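Long-range contacts in PROBABLE CHAIN-FATTY-ACID-CoA LIGASE FADD13 (Mycobacterium tuberculosis, PDB 3T5C), which belongs to the AMP-binding enzyme family of the ANL superfamily and is represented here by its large N-terminal domain: residues G78-P83 with L159-T164; V175-S180 with L358-W363. All blocks are in the same frame, centred on the assembly; numbering follows the deposited sequence.

Contact 1 (G78-P83 with L159-T164); sequences GAVAVP and LFIMYT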
# COMPACT_ATOMS: atom_id res chain seq x y z
N GLY A 78 0.74 14.13 11.91
CA GLY A 78 -0.71 14.14 11.91
C GLY A 78 -1.14 14.69 10.56
O GLY A 78 -2.31 15.02 10.36
N ALA A 79 -0.19 14.79 9.64
CA ALA A 79 -0.46 15.29 8.30
C ALA A 79 -1.05 14.15 7.47
O ALA A 79 -1.09 13.00 7.91
CB ALA A 79 0.82 15.80 7.66
N VAL A 80 -1.50 14.49 6.27
CA VAL A 80 -2.15 13.53 5.38
C VAL A 80 -1.41 13.40 4.05
O VAL A 80 -1.33 14.35 3.27
CB VAL A 80 -3.60 13.95 5.12
CG1 VAL A 80 -4.29 12.94 4.21
CG2 VAL A 80 -4.34 14.09 6.43
N ALA A 81 -0.87 12.22 3.79
CA ALA A 81 -0.15 12.00 2.55
C ALA A 81 -1.15 11.68 1.44
O ALA A 81 -2.14 11.00 1.68
CB ALA A 81 0.84 10.85 2.71
N VAL A 82 -0.86 12.17 0.24
CA VAL A 82 -1.70 11.94 -0.93
C VAL A 82 -0.79 11.31 -1.99
O VAL A 82 -0.20 12.01 -2.81
CB VAL A 82 -2.30 13.28 -1.45
CG1 VAL A 82 -3.10 13.05 -2.74
CG2 VAL A 82 -3.20 13.88 -0.38
N PRO A 83 -0.64 9.97 -1.96
CA PRO A 83 0.22 9.28 -2.93
C PRO A 83 -0.41 9.36 -4.32
O PRO A 83 -1.56 8.97 -4.50
CB PRO A 83 0.25 7.84 -2.41
CG PRO A 83 -0.13 7.96 -0.97
CD PRO A 83 -1.20 9.02 -1.00
N LEU A 159 -5.02 10.00 7.64
CA LEU A 159 -3.62 9.67 7.41
C LEU A 159 -3.32 9.67 5.91
O LEU A 159 -2.28 10.17 5.50
CB LEU A 159 -3.30 8.29 7.98
CG LEU A 159 -1.86 7.94 8.39
CD1 LEU A 159 -1.72 6.44 8.43
CD2 LEU A 159 -0.85 8.54 7.45
N PHE A 160 -4.23 9.08 5.13
CA PHE A 160 -4.05 8.98 3.68
C PHE A 160 -5.32 9.28 2.89
O PHE A 160 -6.42 8.99 3.33
CB PHE A 160 -3.66 7.55 3.25
CG PHE A 160 -2.27 7.12 3.64
CD1 PHE A 160 -2.09 6.14 4.63
CD2 PHE A 160 -1.15 7.62 2.99
CE1 PHE A 160 -0.80 5.67 4.95
CE2 PHE A 160 0.14 7.16 3.30
CZ PHE A 160 0.32 6.18 4.28
N ILE A 161 -5.13 9.84 1.69
CA ILE A 161 -6.24 10.07 0.77
C ILE A 161 -5.71 9.41 -0.50
O ILE A 161 -4.77 9.89 -1.13
CB ILE A 161 -6.51 11.57 0.48
CG1 ILE A 161 -6.87 12.30 1.78
CG2 ILE A 161 -7.66 11.69 -0.53
CD1 ILE A 161 -7.20 13.77 1.58
N MET A 162 -6.30 8.28 -0.86
CA MET A 162 -5.88 7.53 -2.03
C MET A 162 -6.99 7.59 -3.08
O MET A 162 -8.10 7.12 -2.84
CB MET A 162 -5.60 6.08 -1.63
CG MET A 162 -4.63 5.94 -0.42
SD MET A 162 -4.64 4.26 0.35
CE MET A 162 -4.43 4.62 2.12
N TYR A 163 -6.69 8.19 -4.23
CA TYR A 163 -7.69 8.31 -5.28
C TYR A 163 -7.85 7.04 -6.09
O TYR A 163 -6.87 6.36 -6.41
CB TYR A 163 -7.36 9.49 -6.20
CG TYR A 163 -7.68 10.82 -5.56
CD1 TYR A 163 -6.81 11.40 -4.63
CD2 TYR A 163 -8.90 11.46 -5.81
CE1 TYR A 163 -7.15 12.56 -3.96
CE2 TYR A 163 -9.25 12.63 -5.14
CZ TYR A 163 -8.37 13.17 -4.21
OH TYR A 163 -8.70 14.31 -3.52
N THR A 164 -9.10 6.73 -6.42
CA THR A 164 -9.44 5.55 -7.19
C THR A 164 -10.55 5.89 -8.18
O THR A 164 -11.43 6.70 -7.88
CB THR A 164 -9.93 4.41 -6.27
OG1 THR A 164 -10.10 3.22 -7.04
CG2 THR A 164 -11.26 4.79 -5.62
O HOH W 1 -4.26 9.22 -4.39
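Two backbone hydrogen bonds join A81 to strand 159-164, which runs roughly parallel to strand 80-83 at an angle of 27°. A81 N donates to L159 O over 3.0 Å, and I161 N donates to A81 O over 3.2 Å, so that A81 bridges F160 by both its polar atoms. CA-H...O contacts flank these bonds: V80 CA approaches L159 O and F160 CA approaches A81 O.

Apolar side chains pack on two sides of the bridge. V80 turns CG1 anti to its backbone N (chi1 -179°), which sets this methyl 3.6 Å from I161 CG1; V82 lies alongside I161 and brings CG1 to the edge of the Y163 ring, near its plane. On the other side A81 CB rests 3.8 Å from F160 CD2, and P83 CG meets the same ring obliquely.

Beyond the bridge a water replaces direct bonding. It donates to P83 O at 2.7 Å and accepts from Y163 N at 2.6 Å, with a weak third bond to I161 O.

Strand 80-83 is otherwise bonded to strand 56-60 at the margin of a parallel sheet. One bridge, continued by water and buried hydrocarbon, therefore couples that sheet to the antiparallel one containing 159-164.

Contact 2 (V175-S180 with L358-W363); sequences VHTHES and LLKEYW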
# COMPACT_ATOMS: atom_id res chain seq x y z
N VAL A 175 -10.31 8.26 1.95
CA VAL A 175 -9.59 8.70 3.14
C VAL A 175 -9.46 7.60 4.18
O VAL A 175 -10.44 7.00 4.62
CB VAL A 175 -10.24 9.96 3.82
CG1 VAL A 175 -10.70 10.96 2.77
CG2 VAL A 175 -11.39 9.56 4.71
N HIS A 176 -8.21 7.33 4.55
CA HIS A 176 -7.88 6.33 5.55
C HIS A 176 -7.26 6.98 6.78
O HIS A 176 -6.61 8.03 6.70
CB HIS A 176 -6.94 5.28 4.97
CG HIS A 176 -7.66 4.14 4.30
ND1 HIS A 176 -8.46 3.26 4.99
CD2 HIS A 176 -7.72 3.77 3.00
CE1 HIS A 176 -8.99 2.39 4.15
NE2 HIS A 176 -8.55 2.68 2.93
N THR A 177 -7.46 6.34 7.92
CA THR A 177 -6.97 6.85 9.18
C THR A 177 -5.84 5.99 9.76
O THR A 177 -5.50 4.95 9.21
CB THR A 177 -8.13 6.89 10.18
OG1 THR A 177 -8.55 5.54 10.45
CG2 THR A 177 -9.31 7.68 9.60
N HIS A 178 -5.27 6.45 10.86
CA HIS A 178 -4.20 5.69 11.51
C HIS A 178 -4.82 4.36 11.93
O HIS A 178 -4.21 3.30 11.74
CB HIS A 178 -3.67 6.46 12.73
CG HIS A 178 -2.84 7.65 12.37
ND1 HIS A 178 -1.46 7.62 12.35
CD2 HIS A 178 -3.19 8.89 11.94
CE1 HIS A 178 -1.00 8.78 11.93
NE2 HIS A 178 -2.03 9.57 11.67
N GLU A 179 -6.04 4.41 12.45
CA GLU A 179 -6.72 3.20 12.89
C GLU A 179 -7.14 2.26 11.74
O GLU A 179 -7.06 1.04 11.89
CB GLU A 179 -7.93 3.54 13.74
CG GLU A 179 -8.71 2.32 14.21
CD GLU A 179 -7.90 1.41 15.15
OE1 GLU A 179 -8.31 0.25 15.35
OE2 GLU A 179 -6.86 1.86 15.69
N SER A 180 -7.57 2.80 10.61
CA SER A 180 -7.97 1.91 9.51
C SER A 180 -6.72 1.27 8.90
O SER A 180 -6.72 0.09 8.56
CB SER A 180 -8.80 2.65 8.45
OG SER A 180 -8.03 3.57 7.69
N LEU A 358 -11.86 -0.44 6.81
CA LEU A 358 -12.60 0.40 5.87
C LEU A 358 -12.31 1.90 5.98
O LEU A 358 -11.96 2.42 7.04
CB LEU A 358 -14.11 0.18 6.05
CG LEU A 358 -14.65 -1.18 5.57
CD1 LEU A 358 -16.09 -1.32 6.00
CD2 LEU A 358 -14.52 -1.27 4.05
N LEU A 359 -12.45 2.57 4.84
CA LEU A 359 -12.24 4.00 4.76
C LEU A 359 -13.17 4.73 5.71
O LEU A 359 -14.20 4.20 6.12
CB LEU A 359 -12.50 4.51 3.33
CG LEU A 359 -13.73 4.04 2.51
CD1 LEU A 359 -14.76 3.32 3.36
CD2 LEU A 359 -14.34 5.25 1.82
N LYS A 360 -12.81 5.95 6.07
CA LYS A 360 -13.68 6.73 6.93
C LYS A 360 -14.74 7.39 6.05
O LYS A 360 -15.91 7.45 6.42
CB LYS A 360 -12.89 7.81 7.69
CG LYS A 360 -13.79 8.83 8.37
CD LYS A 360 -13.10 9.57 9.51
CE LYS A 360 -11.92 10.36 9.02
NZ LYS A 360 -11.28 11.13 10.12
N GLU A 361 -14.33 7.85 4.87
CA GLU A 361 -15.23 8.54 3.94
C GLU A 361 -14.49 8.84 2.64
O GLU A 361 -13.27 8.68 2.56
CB GLU A 361 -15.63 9.87 4.57
CG GLU A 361 -14.38 10.72 4.86
CD GLU A 361 -14.65 12.03 5.57
OE1 GLU A 361 -15.45 12.03 6.54
OE2 GLU A 361 -14.04 13.05 5.17
N TYR A 362 -15.22 9.28 1.62
CA TYR A 362 -14.58 9.69 0.38
C TYR A 362 -14.34 11.18 0.67
O TYR A 362 -15.14 11.82 1.34
CB TYR A 362 -15.52 9.54 -0.82
CG TYR A 362 -15.74 8.11 -1.25
CD1 TYR A 362 -14.72 7.38 -1.85
CD2 TYR A 362 -16.97 7.49 -1.05
CE1 TYR A 362 -14.92 6.05 -2.23
CE2 TYR A 362 -17.19 6.17 -1.43
CZ TYR A 362 -16.16 5.46 -2.02
OH TYR A 362 -16.38 4.15 -2.39
N TRP A 363 -13.25 11.73 0.17
CA TRP A 363 -12.94 13.13 0.43
C TRP A 363 -13.88 14.11 -0.27
O TRP A 363 -13.97 14.14 -1.50
CB TRP A 363 -11.49 13.41 0.03
CG TRP A 363 -11.03 14.81 0.33
CD1 TRP A 363 -10.93 15.86 -0.54
CD2 TRP A 363 -10.61 15.31 1.61
NE1 TRP A 363 -10.48 16.98 0.11
CE2 TRP A 363 -10.28 16.68 1.43
CE3 TRP A 363 -10.49 14.75 2.88
CZ2 TRP A 363 -9.83 17.48 2.49
CZ3 TRP A 363 -10.04 15.54 3.93
CH2 TRP A 363 -9.72 16.90 3.72
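V175 is gripped by the backbone of 358-363 at both of its polar atoms. Its N donates to E361 O over 3.1 Å and its O accepts from K360 N over 3.0 Å, both nearly straight, as 358-363 runs alongside strand 172-177 with at most a short, weak strand at 361-362. The side chain is enclosed as well: CG1 lies 3.8 Å from W363 CB and meets the indole at its edge, near the ring plane, while CG2, between the backbone N and the carbonyl carbon (chi1 -41°), packs 3.8 Å from K360 CB.

Farther along, the H176 imidazole takes L359 CB over one face, toward the rim, and CE1 comes 3.5 Å from L359 N. The ring is held at both nitrogens, ND1 sharing a 2.8 Å hydrogen bond with S180 OG and NE2 bonding T304 O, which should restrict its rotation. S180 CB in turn packs against L358 O.

Beyond CB of the partly exposed K360 the contact is looser. The lysine chain, bent at chi3, passes T177 at about a right angle and touches its CG2 through CE at 3.8 Å; NZ goes on to D156 O rather than to a partner in 175-180.

T177 and S180 close a capping box, S180 N donating to T177 OG1 and T177 N to S180 OG. The segment thus shows a strand-to-helix junction: strand 172-177, antiparallel to its neighbour 158-164, ends at the N-cap of helix 178-191, with 358-363 running along its other side.

Contacts 1 and 2 lie side by side, their centres about 9 Å apart, and are joined through consecutive strands of one antiparallel sheet. Strand 158-164 contributes to contact 1 and strand 172-177 to contact 2; between them L159 N to H176 O and F160 O to H176 N, both 2.7 Å, are probable hydrogen bonds. The two residues L159 and F160, set opposite the single H176, form a classic beta bulge. Side chains add to the join, with M162 CE packing 3.5 Å from H176 CD2 and I161 touching W363. Together the contacts link the parallel sheet containing 80-83, through strand 158-164 and its neighbour 172-177, to 358-363.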